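Local atomic coordinates of putative membrane anchored protein (Corynebacterium diphtheriae, PDB entry 3LSO), a protein that is of unknown function but is probably exported and held at the cell surface by a transmembrane helix, exposing an elongated, all-beta region. Residues Glu294-Tyr299 with Tyr434-Ser439; Arg336-Gly341 with Thr400-Val405. One frame throughout, in Å; residues are numbered along the deposited sequence.

Contact 1 (Glu294-Tyr299 with Tyr434-Ser439); sequences EDTDSY and YKYSNS
The phenol ring of Tyr-436 receives Asp-297 OD2 and the backbone oxygen of Glu-294 at its edge, both near its plane, while CG of the neighbouring Lys-435 lies over one face, 3.6 Å above the plane and offset toward the rim. Tyr-299 presents a second ring, with the carboxylate carbon of Asp-295 in plane at its edge and Lys-435 NZ approaching obliquely.

The carboxylate of Asp-297 is turned 60° from the Tyr-436 ring, and its OD2 accepts twice. Lys-435 NZ meets Asp-297 OD2 on its anti lone pair, 2.7 Å away, whereas Tyr-436 OH donates to it at 2.9 Å from above the carboxylate plane. Tyr-436 OH in turn accepts from Thr-296 OG1, again at 2.9 Å, and weakly from Thr-296 N. This is a salt-bridge network, two acids sharing one lysine where strand 425-435 runs out beside the loop leading into strand 298-303, which belongs to a different sheet.

Lys-435 begins with CG between its backbone N and carbonyl carbon (chi1 68°) and is extended beyond, a shape that carries the ammonium across to the acidic loop. There Lys-435 NZ also bridges to Asp-295 OD1 and donates to Tyr-299 OH at 2.9 Å. With both carboxylates at hand, the buried ammonium is probably well stabilised as a cation. Asn-331 N binds the other oxygen of Asp-297, OD1, a second grip that holds the carboxylate's orientation.

Contact 2 (Arg336-Gly341 with Thr400-Val405); sequences RVYEIG and TSYSVV
Arg-336 and Ser-403 form an antiparallel non-hydrogen-bonded pair, their CA atoms 4.7 Å apart and their side chains on one face of the sheet. Two hydrogen bonds join the segments, one between backbones and one between side chains. Val-337 N reaches Tyr-402 O at 3.0 Å, in the carbonyl plane, and Arg-336 NH1 donates to Ser-403 OG at 2.8 Å, close to the guanidinium plane. Bends at chi2 (-84°) and chi3 (-68°) fold the arginine back over the shorter strand, and Tyr-402 CB lies centrally over one face of its guanidinium. Ser-401 OG accepts from Ser-403 N, an ST turn leading into strand 403-404.

Aromatic contact is T-shaped: the edge of Tyr-338 at CD1 points to the face of Tyr-402, with centroids 4.8 Å apart and planes at 71°. The CA of Tyr-338 adds a CH-pi contact to the same ring. Among the aliphatic side chains, Val-337 CG2 meets Val-404 CG2, 3.9 Å apart.

Tyr-402 OH hydrogen-bonds to Tyr-378 N, and the Tyr-378 ring meets both tyrosines. Strand 403-404 thus flanks the start of strand 335-343, strand 394-398 pairs further along, and strand 425-435 runs antiparallel to strand 335-343, with a classic bulge at Tyr-338 and Glu-339 opposite Tyr-434.

In the fold
Contacts 1 and 2 lie about 11 Å apart, centre to centre, and both reach one sheet, in which strands 335-343 and 425-435 are antiparallel neighbours. Backbone atoms tie them directly: Tyr-436 N to Arg-336 O at 2.7 Å and Tyr-434 O to Tyr-338 N at 2.8 Å, both probable hydrogen bonds. Strand 335-343 therefore serves contact 2 through segment 336-341 while its backbone pairs with the beginning of segment 434-439. The two differ in character, since contact 1 links this sheet to the four-stranded one that holds strand 298-303, whereas contact 2 pairs strands within it. Along the chain, contact 2 falls wholly between the segments of contact 1.

Contact 1 (Glu294-Tyr299 with Tyr434-Ser439)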
ATOM      1  N   GLU B 294     -33.408  -4.474 -11.461  1.00 20.83           N
ATOM      2  CA  GLU B 294     -34.663  -4.602 -10.746  1.00 21.30           C
ATOM      3  C   GLU B 294     -34.689  -5.797  -9.807  1.00 20.57           C
ATOM      4  O   GLU B 294     -35.684  -6.021  -9.126  1.00 20.89           O
ATOM      5  CB  GLU B 294     -35.880  -4.554 -11.683  1.00 21.81           C
ATOM      6  CG  GLU B 294     -35.930  -5.618 -12.772  1.00 25.69           C
ATOM      7  CD  GLU B 294     -35.023  -5.339 -13.990  1.00 31.20           C
ATOM      8  OE1 GLU B 294     -34.190  -4.380 -13.976  1.00 32.73           O
ATOM      9  OE2 GLU B 294     -35.158  -6.114 -14.974  1.00 32.19           O
ATOM     10  N   ASP B 295     -33.586  -6.547  -9.762  1.00 19.72           N
ATOM     11  CA  ASP B 295     -33.371  -7.567  -8.747  1.00 18.40           C
ATOM     12  C   ASP B 295     -33.004  -6.951  -7.375  1.00 17.96           C
ATOM     13  O   ASP B 295     -31.833  -6.616  -7.085  1.00 17.42           O
ATOM     14  CB  ASP B 295     -32.314  -8.533  -9.233  1.00 18.35           C
ATOM     15  CG  ASP B 295     -32.344  -9.859  -8.493  1.00 19.77           C
ATOM     16  OD1 ASP B 295     -32.843  -9.896  -7.334  1.00 19.06           O
ATOM     17  OD2 ASP B 295     -31.855 -10.860  -9.086  1.00 19.23           O
ATOM     18  N   THR B 296     -34.022  -6.783  -6.538  1.00 17.23           N
ATOM     19  CA  THR B 296     -33.824  -6.225  -5.206  1.00 17.40           C
ATOM     20  C   THR B 296     -33.085  -7.194  -4.289  1.00 17.01           C
ATOM     21  O   THR B 296     -32.529  -6.803  -3.270  1.00 16.89           O
ATOM     22  CB  THR B 296     -35.156  -5.825  -4.526  1.00 17.33           C
ATOM     23  OG1 THR B 296     -36.114  -6.885  -4.676  1.00 19.63           O
ATOM     24  CG2 THR B 296     -35.699  -4.594  -5.132  1.00 16.85           C
ATOM     25  N   ASP B 297     -33.076  -8.463  -4.641  1.00 17.01           N
ATOM     26  CA  ASP B 297     -32.426  -9.435  -3.788  1.00 17.48           C
ATOM     27  C   ASP B 297     -30.916  -9.432  -3.929  1.00 17.36           C
ATOM     28  O   ASP B 297     -30.361  -8.648  -4.665  1.00 18.04           O
ATOM     29  CB  ASP B 297     -33.023 -10.804  -4.028  1.00 17.31           C
ATOM     30  CG  ASP B 297     -34.484 -10.805  -3.772  1.00 18.27           C
ATOM     31  OD1 ASP B 297     -34.899 -10.255  -2.721  1.00 20.46           O
ATOM     32  OD2 ASP B 297     -35.217 -11.302  -4.636  1.00 17.80           O
ATOM     33  N   SER B 298     -30.242 -10.276  -3.179  1.00 17.35           N
ATOM     34  CA  SER B 298     -28.822 -10.404  -3.392  1.00 17.58           C
ATOM     35  C   SER B 298     -28.423 -11.868  -3.182  1.00 17.17           C
ATOM     36  O   SER B 298     -29.233 -12.640  -2.665  1.00 17.18           O
ATOM     37  CB  SER B 298     -28.038  -9.389  -2.548  1.00 17.53           C
ATOM     38  OG  SER B 298     -27.841  -9.845  -1.228  1.00 18.46           O
ATOM     39  N   TYR B 299     -27.217 -12.234  -3.628  1.00 16.36           N
ATOM     40  CA  TYR B 299     -26.797 -13.620  -3.719  1.00 16.09           C
ATOM     41  C   TYR B 299     -25.440 -13.890  -3.067  1.00 16.03           C
ATOM     42  O   TYR B 299     -24.575 -13.018  -2.973  1.00 15.94           O
ATOM     43  CB  TYR B 299     -26.719 -14.026  -5.196  1.00 16.42           C
ATOM     44  CG  TYR B 299     -27.992 -13.784  -5.944  1.00 16.76           C
ATOM     45  CD1 TYR B 299     -28.392 -12.503  -6.240  1.00 17.81           C
ATOM     46  CD2 TYR B 299     -28.798 -14.847  -6.355  1.00 18.33           C
ATOM     47  CE1 TYR B 299     -29.571 -12.256  -6.898  1.00 20.75           C
ATOM     48  CE2 TYR B 299     -30.001 -14.625  -7.023  1.00 19.94           C
ATOM     49  CZ  TYR B 299     -30.377 -13.313  -7.290  1.00 22.18           C
ATOM     50  OH  TYR B 299     -31.554 -13.026  -7.949  1.00 24.16           O
ATOM     51  N   TYR B 434     -36.194 -17.375 -11.365  1.00 16.89           N
ATOM     52  CA  TYR B 434     -37.442 -16.930 -11.952  1.00 16.52           C
ATOM     53  C   TYR B 434     -38.266 -16.650 -10.718  1.00 16.86           C
ATOM     54  O   TYR B 434     -38.521 -17.586  -9.926  1.00 16.85           O
ATOM     55  CB  TYR B 434     -38.061 -18.046 -12.805  1.00 16.07           C
ATOM     56  CG  TYR B 434     -39.448 -17.791 -13.317  1.00 15.82           C
ATOM     57  CD1 TYR B 434     -39.835 -16.514 -13.771  1.00 17.27           C
ATOM     58  CD2 TYR B 434     -40.388 -18.828 -13.381  1.00 15.87           C
ATOM     59  CE1 TYR B 434     -41.136 -16.278 -14.246  1.00 15.67           C
ATOM     60  CE2 TYR B 434     -41.699 -18.605 -13.868  1.00 16.13           C
ATOM     61  CZ  TYR B 434     -42.046 -17.331 -14.287  1.00 16.76           C
ATOM     62  OH  TYR B 434     -43.287 -17.101 -14.773  1.00 19.95           O
ATOM     63  N   LYS B 435     -38.649 -15.375 -10.539  1.00 16.04           N
ATOM     64  CA  LYS B 435     -39.250 -14.906  -9.286  1.00 14.84           C
ATOM     65  C   LYS B 435     -40.050 -13.655  -9.513  1.00 14.89           C
ATOM     66  O   LYS B 435     -39.940 -13.042 -10.583  1.00 15.13           O
ATOM     67  CB  LYS B 435     -38.152 -14.613  -8.261  1.00 14.80           C
ATOM     68  CG  LYS B 435     -37.264 -13.421  -8.593  1.00 12.40           C
ATOM     69  CD  LYS B 435     -36.010 -13.427  -7.757  1.00 11.05           C
ATOM     70  CE  LYS B 435     -35.241 -12.134  -7.961  1.00 13.27           C
ATOM     71  NZ  LYS B 435     -34.094 -12.018  -7.022  1.00 14.77           N
ATOM     72  N   TYR B 436     -40.811 -13.255  -8.492  1.00 14.54           N
ATOM     73  CA  TYR B 436     -41.636 -12.031  -8.502  1.00 15.26           C
ATOM     74  C   TYR B 436     -42.966 -12.183  -9.215  1.00 16.06           C
ATOM     75  O   TYR B 436     -43.064 -12.938 -10.197  1.00 16.58           O
ATOM     76  CB  TYR B 436     -40.922 -10.820  -9.116  1.00 14.56           C
ATOM     77  CG  TYR B 436     -39.678 -10.400  -8.393  1.00 14.92           C
ATOM     78  CD1 TYR B 436     -39.386 -10.893  -7.123  1.00 14.68           C
ATOM     79  CD2 TYR B 436     -38.796  -9.497  -8.974  1.00 15.87           C
ATOM     80  CE1 TYR B 436     -38.238 -10.511  -6.461  1.00 16.75           C
ATOM     81  CE2 TYR B 436     -37.647  -9.081  -8.315  1.00 17.02           C
ATOM     82  CZ  TYR B 436     -37.370  -9.599  -7.056  1.00 18.18           C
ATOM     83  OH  TYR B 436     -36.231  -9.206  -6.387  1.00 19.25           O
ATOM     84  N   SER B 437     -43.968 -11.464  -8.684  1.00 15.98           N
ATOM     85  CA  SER B 437     -45.262 -11.195  -9.304  1.00 15.39           C
ATOM     86  C   SER B 437     -45.058 -10.637 -10.709  1.00 15.44           C
ATOM     87  O   SER B 437     -45.493 -11.239 -11.679  1.00 15.93           O
ATOM     88  CB  SER B 437     -45.975 -10.143  -8.439  1.00 16.05           C
ATOM     89  OG  SER B 437     -47.391 -10.263  -8.415  1.00 15.80           O
ATOM     90  N   ASN B 438     -44.454  -9.450 -10.817  1.00 15.90           N
ATOM     91  CA  ASN B 438     -44.014  -8.916 -12.105  1.00 16.12           C
ATOM     92  C   ASN B 438     -42.735  -9.674 -12.364  1.00 16.60           C
ATOM     93  O   ASN B 438     -41.653  -9.260 -11.906  1.00 17.22           O
ATOM     94  CB  ASN B 438     -43.760  -7.407 -12.045  1.00 15.59           C
ATOM     95  CG  ASN B 438     -43.790  -6.741 -13.436  1.00 18.23           C
ATOM     96  OD1 ASN B 438     -43.208  -7.256 -14.385  1.00 20.30           O
ATOM     97  ND2 ASN B 438     -44.478  -5.575 -13.556  1.00 20.75           N
ATOM     98  N   SER B 439     -42.858 -10.784 -13.080  1.00 16.78           N
ATOM     99  CA  SER B 439     -41.884 -11.877 -12.958  1.00 17.36           C
ATOM    100  C   SER B 439     -40.575 -11.678 -13.732  1.00 18.01           C
ATOM    101  O   SER B 439     -40.594 -11.513 -14.951  1.00 19.73           O
ATOM    102  CB  SER B 439     -42.529 -13.189 -13.394  1.00 16.85           C
ATOM    103  OG  SER B 439     -42.717 -13.228 -14.792  1.00 16.03           O
TER

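Contact 2 (Arg336-Gly341 with Thr400-Val405)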
ATOM      1  N   ARG B 336     -42.019 -13.943  -3.691  1.00 16.65           N
ATOM      2  CA  ARG B 336     -42.417 -15.074  -4.532  1.00 15.74           C
ATOM      3  C   ARG B 336     -41.274 -15.494  -5.395  1.00 15.68           C
ATOM      4  O   ARG B 336     -40.749 -14.668  -6.135  1.00 15.62           O
ATOM      5  CB  ARG B 336     -43.570 -14.656  -5.410  1.00 15.45           C
ATOM      6  CG  ARG B 336     -44.709 -14.049  -4.602  1.00 13.19           C
ATOM      7  CD  ARG B 336     -45.588 -15.166  -4.051  1.00 11.08           C
ATOM      8  NE  ARG B 336     -46.315 -15.857  -5.128  1.00  9.36           N
ATOM      9  CZ  ARG B 336     -47.050 -16.936  -4.932  1.00  8.75           C
ATOM     10  NH1 ARG B 336     -47.140 -17.441  -3.692  1.00  8.59           N
ATOM     11  NH2 ARG B 336     -47.693 -17.497  -5.951  1.00  6.41           N
ATOM     12  N   VAL B 337     -40.870 -16.764  -5.272  1.00 15.64           N
ATOM     13  CA  VAL B 337     -39.778 -17.336  -6.058  1.00 15.42           C
ATOM     14  C   VAL B 337     -40.275 -18.631  -6.673  1.00 16.36           C
ATOM     15  O   VAL B 337     -40.780 -19.511  -5.974  1.00 17.06           O
ATOM     16  CB  VAL B 337     -38.530 -17.650  -5.179  1.00 15.59           C
ATOM     17  CG1 VAL B 337     -37.488 -18.488  -5.938  1.00 13.36           C
ATOM     18  CG2 VAL B 337     -37.884 -16.382  -4.633  1.00 15.61           C
ATOM     19  N   TYR B 338     -40.114 -18.754  -7.981  1.00 16.73           N
ATOM     20  CA  TYR B 338     -40.563 -19.919  -8.709  1.00 16.48           C
ATOM     21  C   TYR B 338     -39.449 -20.927  -8.938  1.00 16.88           C
ATOM     22  O   TYR B 338     -39.550 -22.023  -8.424  1.00 17.77           O
ATOM     23  CB  TYR B 338     -41.182 -19.481 -10.030  1.00 16.33           C
ATOM     24  CG  TYR B 338     -42.092 -18.283  -9.878  1.00 17.51           C
ATOM     25  CD1 TYR B 338     -43.106 -18.288  -8.913  1.00 14.68           C
ATOM     26  CD2 TYR B 338     -41.950 -17.139 -10.692  1.00 18.56           C
ATOM     27  CE1 TYR B 338     -43.949 -17.232  -8.743  1.00 13.09           C
ATOM     28  CE2 TYR B 338     -42.817 -16.046 -10.520  1.00 18.15           C
ATOM     29  CZ  TYR B 338     -43.816 -16.125  -9.524  1.00 16.37           C
ATOM     30  OH  TYR B 338     -44.702 -15.108  -9.295  1.00 17.41           O
ATOM     31  N   GLU B 339     -38.425 -20.600  -9.739  1.00 16.77           N
ATOM     32  CA  GLU B 339     -37.293 -21.523  -9.966  1.00 16.73           C
ATOM     33  C   GLU B 339     -36.017 -20.975  -9.433  1.00 16.08           C
ATOM     34  O   GLU B 339     -35.777 -19.766  -9.482  1.00 16.16           O
ATOM     35  CB  GLU B 339     -37.017 -21.731 -11.436  1.00 16.73           C
ATOM     36  CG  GLU B 339     -37.186 -23.102 -11.926  1.00 17.38           C
ATOM     37  CD  GLU B 339     -36.836 -23.167 -13.390  1.00 18.65           C
ATOM     38  OE1 GLU B 339     -35.769 -22.598 -13.791  1.00 14.16           O
ATOM     39  OE2 GLU B 339     -37.652 -23.755 -14.138  1.00 20.42           O
ATOM     40  N   ILE B 340     -35.173 -21.884  -8.970  1.00 15.30           N
ATOM     41  CA  ILE B 340     -33.776 -21.555  -8.738  1.00 13.31           C
ATOM     42  C   ILE B 340     -32.978 -22.753  -9.196  1.00 13.18           C
ATOM     43  O   ILE B 340     -33.475 -23.883  -9.181  1.00 12.42           O
ATOM     44  CB  ILE B 340     -33.470 -21.169  -7.269  1.00 13.01           C
ATOM     45  CG1 ILE B 340     -33.684 -22.341  -6.335  1.00 11.23           C
ATOM     46  CG2 ILE B 340     -34.268 -19.952  -6.845  1.00 10.43           C
ATOM     47  CD1 ILE B 340     -33.013 -22.138  -5.028  1.00 11.09           C
ATOM     48  N   GLY B 341     -31.772 -22.498  -9.671  1.00 13.42           N
ATOM     49  CA  GLY B 341     -30.867 -23.591 -10.010  1.00 14.25           C
ATOM     50  C   GLY B 341     -29.491 -23.045 -10.263  1.00 14.37           C
ATOM     51  O   GLY B 341     -29.354 -21.835 -10.532  1.00 14.71           O
ATOM     52  N   THR B 400     -44.531 -26.764  -2.351  1.00 15.39           N
ATOM     53  CA  THR B 400     -45.611 -26.099  -1.603  1.00 15.40           C
ATOM     54  C   THR B 400     -45.810 -24.749  -2.280  1.00 15.44           C
ATOM     55  O   THR B 400     -45.533 -24.607  -3.473  1.00 16.44           O
ATOM     56  CB  THR B 400     -45.240 -25.897  -0.133  1.00 15.21           C
ATOM     57  OG1 THR B 400     -43.945 -25.283  -0.084  1.00 16.67           O
ATOM     58  CG2 THR B 400     -45.166 -27.235   0.589  1.00 13.59           C
ATOM     59  N   SER B 401     -46.255 -23.746  -1.545  1.00 14.90           N
ATOM     60  CA  SER B 401     -46.427 -22.447  -2.141  1.00 14.15           C
ATOM     61  C   SER B 401     -45.102 -21.870  -2.613  1.00 14.04           C
ATOM     62  O   SER B 401     -44.043 -22.142  -2.030  1.00 13.88           O
ATOM     63  CB  SER B 401     -47.069 -21.487  -1.148  1.00 14.24           C
ATOM     64  OG  SER B 401     -47.097 -20.170  -1.683  1.00 15.78           O
ATOM     65  N   TYR B 402     -45.188 -21.054  -3.659  1.00 13.58           N
ATOM     66  CA  TYR B 402     -44.069 -20.253  -4.150  1.00 12.96           C
ATOM     67  C   TYR B 402     -43.729 -19.080  -3.216  1.00 12.71           C
ATOM     68  O   TYR B 402     -42.846 -18.253  -3.532  1.00 13.21           O
ATOM     69  CB  TYR B 402     -44.397 -19.668  -5.536  1.00 12.81           C
ATOM     70  CG  TYR B 402     -44.271 -20.612  -6.719  1.00 12.20           C
ATOM     71  CD1 TYR B 402     -43.252 -21.542  -6.779  1.00 12.17           C
ATOM     72  CD2 TYR B 402     -45.168 -20.558  -7.783  1.00 10.60           C
ATOM     73  CE1 TYR B 402     -43.114 -22.388  -7.845  1.00 11.16           C
ATOM     74  CE2 TYR B 402     -45.027 -21.396  -8.858  1.00 11.39           C
ATOM     75  CZ  TYR B 402     -43.995 -22.319  -8.876  1.00 11.96           C
ATOM     76  OH  TYR B 402     -43.809 -23.182  -9.943  1.00 14.52           O
ATOM     77  N   SER B 403     -44.422 -18.965  -2.096  1.00 11.33           N
ATOM     78  CA  SER B 403     -44.094 -17.887  -1.192  1.00 11.12           C
ATOM     79  C   SER B 403     -42.902 -18.229  -0.300  1.00 10.74           C
ATOM     80  O   SER B 403     -42.848 -19.286   0.330  1.00 10.42           O
ATOM     81  CB  SER B 403     -45.318 -17.475  -0.372  1.00 11.21           C
ATOM     82  OG  SER B 403     -46.164 -16.650  -1.159  1.00 12.58           O
ATOM     83  N   VAL B 404     -41.945 -17.313  -0.250  1.00 10.41           N
ATOM     84  CA  VAL B 404     -40.839 -17.404   0.673  1.00  9.35           C
ATOM     85  C   VAL B 404     -41.266 -16.602   1.872  1.00 10.12           C
ATOM     86  O   VAL B 404     -41.462 -15.397   1.786  1.00 11.18           O
ATOM     87  CB  VAL B 404     -39.595 -16.841   0.031  1.00  8.68           C
ATOM     88  CG1 VAL B 404     -38.406 -16.833   1.019  1.00  6.49           C
ATOM     89  CG2 VAL B 404     -39.282 -17.649  -1.221  1.00  7.52           C
ATOM     90  N   VAL B 405     -41.444 -17.255   3.000  1.00 10.57           N
ATOM     91  CA  VAL B 405     -42.114 -16.564   4.093  1.00 10.92           C
ATOM     92  C   VAL B 405     -41.183 -15.836   5.000  1.00 11.82           C
ATOM     93  O   VAL B 405     -41.657 -15.055   5.827  1.00 13.14           O
ATOM     94  CB  VAL B 405     -43.038 -17.478   4.955  1.00 10.50           C
ATOM     95  CG1 VAL B 405     -43.988 -18.261   4.085  1.00 10.09           C
ATOM     96  CG2 VAL B 405     -42.239 -18.411   5.815  1.00 11.35           C
TER